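Local coordinates for class II aldolase/adducin N-terminal domain-containing protein (Thermoplasma acidophilum, PDB 3M4R) that binds a zinc ion in its N-terminal class II aldolase-like domain and, as a whole, is probably an oxidoreductase, at residues N40-T45 and F118-L123. Numbering follows the deposited sequence.
Sequences NTSVKT and FLHAFL
His120 reaches from the short helix to strand 40-48 and is held at both ring nitrogens, one by Asn40 and the other by Ser42. His120 NE2 donates to Asn40 OD1 at 2.9 Å in a nearly straight bond, N-H...O 170°, with the oxygen close to the ring plane. The amide is turned 67° from the imidazole, and the donor meets OD1 tilted from the carbonyl plane. At the other nitrogen, His120 ND1 lies 2.7 Å from Ser42 OG, also near the ring plane, so the two bonds together fix the ring's rotation. His120 CE1 faces the strand backbone, 3.3 Å from Asn40 O at the ring edge. With CG anti to its own carbonyl carbon, the ring is carried off the helix toward the strand, its two nitrogens meeting residues two apart on it. A leucine here would probably leave Asn40 OD1 and Ser42 OG without their ring partners, and the Asn40 amide, beside the metal site, freer to turn. Lys44, two residues beyond Ser42 on the same side of the strand, stretches its chain out and bends only at the last torsion (chi4 69°). Lys44 NZ thereby meets one carbonyl of the helix's last turn, His120 O at 2.8 Å, obliquely, and one just past its end, Leu123 O at 2.8 Å, almost head-on. With Tyr125 O, three carbonyl oxygens gather round the ammonium, consistent with its positive charge. Asn40 ND2 bonds Glu116 OE1, and Glu116 binds zinc with His130, His132 and His188; Asn40 is thus a second-shell residue of the site, and His120 stands behind it. Strand 40-48 runs antiparallel between strands 54-61 and 127-131; helix 117-121 packs across the sheet, His120 also touching Val128, while Leu119 and Phe122 meet helix 166-175.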
loop_
_atom_site.group_PDB
_atom_site.type_symbol
_atom_site.label_atom_id
_atom_site.label_comp_id
_atom_site.label_asym_id
_atom_site.label_seq_id
_atom_site.Cartn_x
_atom_site.Cartn_y
_atom_site.Cartn_z
ATOM N N ASN A 40 0.768 -5.324 0.753
ATOM C CA ASN A 40 1.451 -4.946 -0.440
ATOM C C ASN A 40 2.032 -3.544 -0.290
ATOM O O ASN A 40 1.538 -2.720 0.471
ATOM C CB ASN A 40 0.544 -5.146 -1.686
ATOM C CG ASN A 40 -0.917 -4.961 -1.383
ATOM O OD1 ASN A 40 -1.356 -3.831 -1.187
ATOM N ND2 ASN A 40 -1.671 -6.063 -1.285
ATOM N N THR A 41 3.135 -3.338 -0.972
ATOM C CA THR A 41 3.849 -2.123 -0.945
ATOM C C THR A 41 4.145 -1.668 -2.370
ATOM O O THR A 41 4.069 -2.471 -3.339
ATOM C CB THR A 41 5.181 -2.355 -0.253
ATOM O OG1 THR A 41 5.852 -3.464 -0.900
ATOM C CG2 THR A 41 4.937 -2.680 1.263
ATOM N N SER A 42 4.592 -0.419 -2.479
ATOM C CA SER A 42 4.888 0.161 -3.767
ATOM C C SER A 42 5.781 1.380 -3.648
ATOM O O SER A 42 5.875 1.981 -2.599
ATOM C CB SER A 42 3.624 0.528 -4.499
ATOM O OG SER A 42 2.979 1.635 -3.914
ATOM N N VAL A 43 6.498 1.666 -4.718
ATOM C CA VAL A 43 7.263 2.877 -4.833
ATOM C C VAL A 43 7.045 3.454 -6.244
ATOM O O VAL A 43 7.067 2.707 -7.213
ATOM C CB VAL A 43 8.749 2.639 -4.558
ATOM C CG1 VAL A 43 9.311 1.590 -5.480
ATOM C CG2 VAL A 43 9.522 3.982 -4.591
ATOM N N LYS A 44 6.806 4.760 -6.321
ATOM C CA LYS A 44 6.721 5.471 -7.593
ATOM C C LYS A 44 8.113 5.965 -8.021
ATOM O O LYS A 44 8.848 6.598 -7.248
ATOM C CB LYS A 44 5.741 6.632 -7.496
ATOM C CG LYS A 44 4.307 6.157 -7.259
ATOM C CD LYS A 44 3.381 7.331 -6.992
ATOM C CE LYS A 44 1.959 6.846 -6.585
ATOM N NZ LYS A 44 1.905 6.193 -5.229
ATOM N N THR A 45 8.505 5.617 -9.249
ATOM C CA THR A 45 9.889 5.739 -9.638
ATOM C C THR A 45 10.010 6.173 -11.075
ATOM O O THR A 45 9.040 6.133 -11.815
ATOM C CB THR A 45 10.593 4.396 -9.361
ATOM O OG1 THR A 45 12.013 4.598 -9.357
ATOM C CG2 THR A 45 10.184 3.323 -10.354
ATOM N N PHE A 118 -4.359 -0.492 -7.465
ATOM C CA PHE A 118 -4.967 0.840 -7.544
ATOM C C PHE A 118 -4.991 1.593 -6.212
ATOM O O PHE A 118 -4.981 2.818 -6.225
ATOM C CB PHE A 118 -6.342 0.804 -8.141
ATOM C CG PHE A 118 -6.326 0.554 -9.635
ATOM C CD1 PHE A 118 -5.854 1.517 -10.491
ATOM C CD2 PHE A 118 -6.695 -0.662 -10.151
ATOM C CE1 PHE A 118 -5.811 1.289 -11.864
ATOM C CE2 PHE A 118 -6.673 -0.891 -11.539
ATOM C CZ PHE A 118 -6.221 0.095 -12.389
ATOM N N LEU A 119 -4.919 0.888 -5.071
ATOM C CA LEU A 119 -4.761 1.620 -3.773
ATOM C C LEU A 119 -3.485 2.447 -3.784
ATOM O O LEU A 119 -3.402 3.583 -3.228
ATOM C CB LEU A 119 -4.711 0.676 -2.565
ATOM C CG LEU A 119 -5.891 -0.257 -2.301
ATOM C CD1 LEU A 119 -5.637 -1.172 -1.065
ATOM C CD2 LEU A 119 -7.196 0.537 -2.149
ATOM N N HIS A 120 -2.481 1.867 -4.413
ATOM C CA HIS A 120 -1.146 2.452 -4.479
ATOM C C HIS A 120 -1.058 3.591 -5.504
ATOM O O HIS A 120 -0.471 4.698 -5.252
ATOM C CB HIS A 120 -0.177 1.335 -4.811
ATOM C CG HIS A 120 -0.067 0.320 -3.708
ATOM N ND1 HIS A 120 0.928 0.391 -2.750
ATOM C CD2 HIS A 120 -0.825 -0.760 -3.394
ATOM C CE1 HIS A 120 0.763 -0.607 -1.888
ATOM N NE2 HIS A 120 -0.288 -1.324 -2.252
ATOM N N ALA A 121 -1.594 3.307 -6.677
ATOM C CA ALA A 121 -1.493 4.258 -7.810
ATOM C C ALA A 121 -2.209 5.544 -7.492
ATOM O O ALA A 121 -1.745 6.613 -7.863
ATOM C CB ALA A 121 -2.073 3.636 -9.146
ATOM N N PHE A 122 -3.332 5.430 -6.788
ATOM C CA PHE A 122 -4.230 6.546 -6.540
ATOM C C PHE A 122 -3.880 7.377 -5.286
ATOM O O PHE A 122 -4.565 8.337 -5.022
ATOM C CB PHE A 122 -5.662 6.076 -6.379
ATOM C CG PHE A 122 -6.316 5.573 -7.643
ATOM C CD1 PHE A 122 -5.790 5.817 -8.897
ATOM C CD2 PHE A 122 -7.509 4.888 -7.556
ATOM C CE1 PHE A 122 -6.449 5.358 -10.023
ATOM C CE2 PHE A 122 -8.177 4.433 -8.663
ATOM C CZ PHE A 122 -7.647 4.658 -9.901
ATOM N N LEU A 123 -2.821 7.042 -4.579
ATOM C CA LEU A 123 -2.348 7.879 -3.463
ATOM C C LEU A 123 -1.068 8.582 -3.897
ATOM O O LEU A 123 -0.095 7.923 -4.335
ATOM C CB LEU A 123 -2.090 7.008 -2.247
ATOM C CG LEU A 123 -3.352 6.532 -1.520
ATOM C CD1 LEU A 123 -2.987 5.472 -0.441
ATOM C CD2 LEU A 123 -4.059 7.713 -0.928
#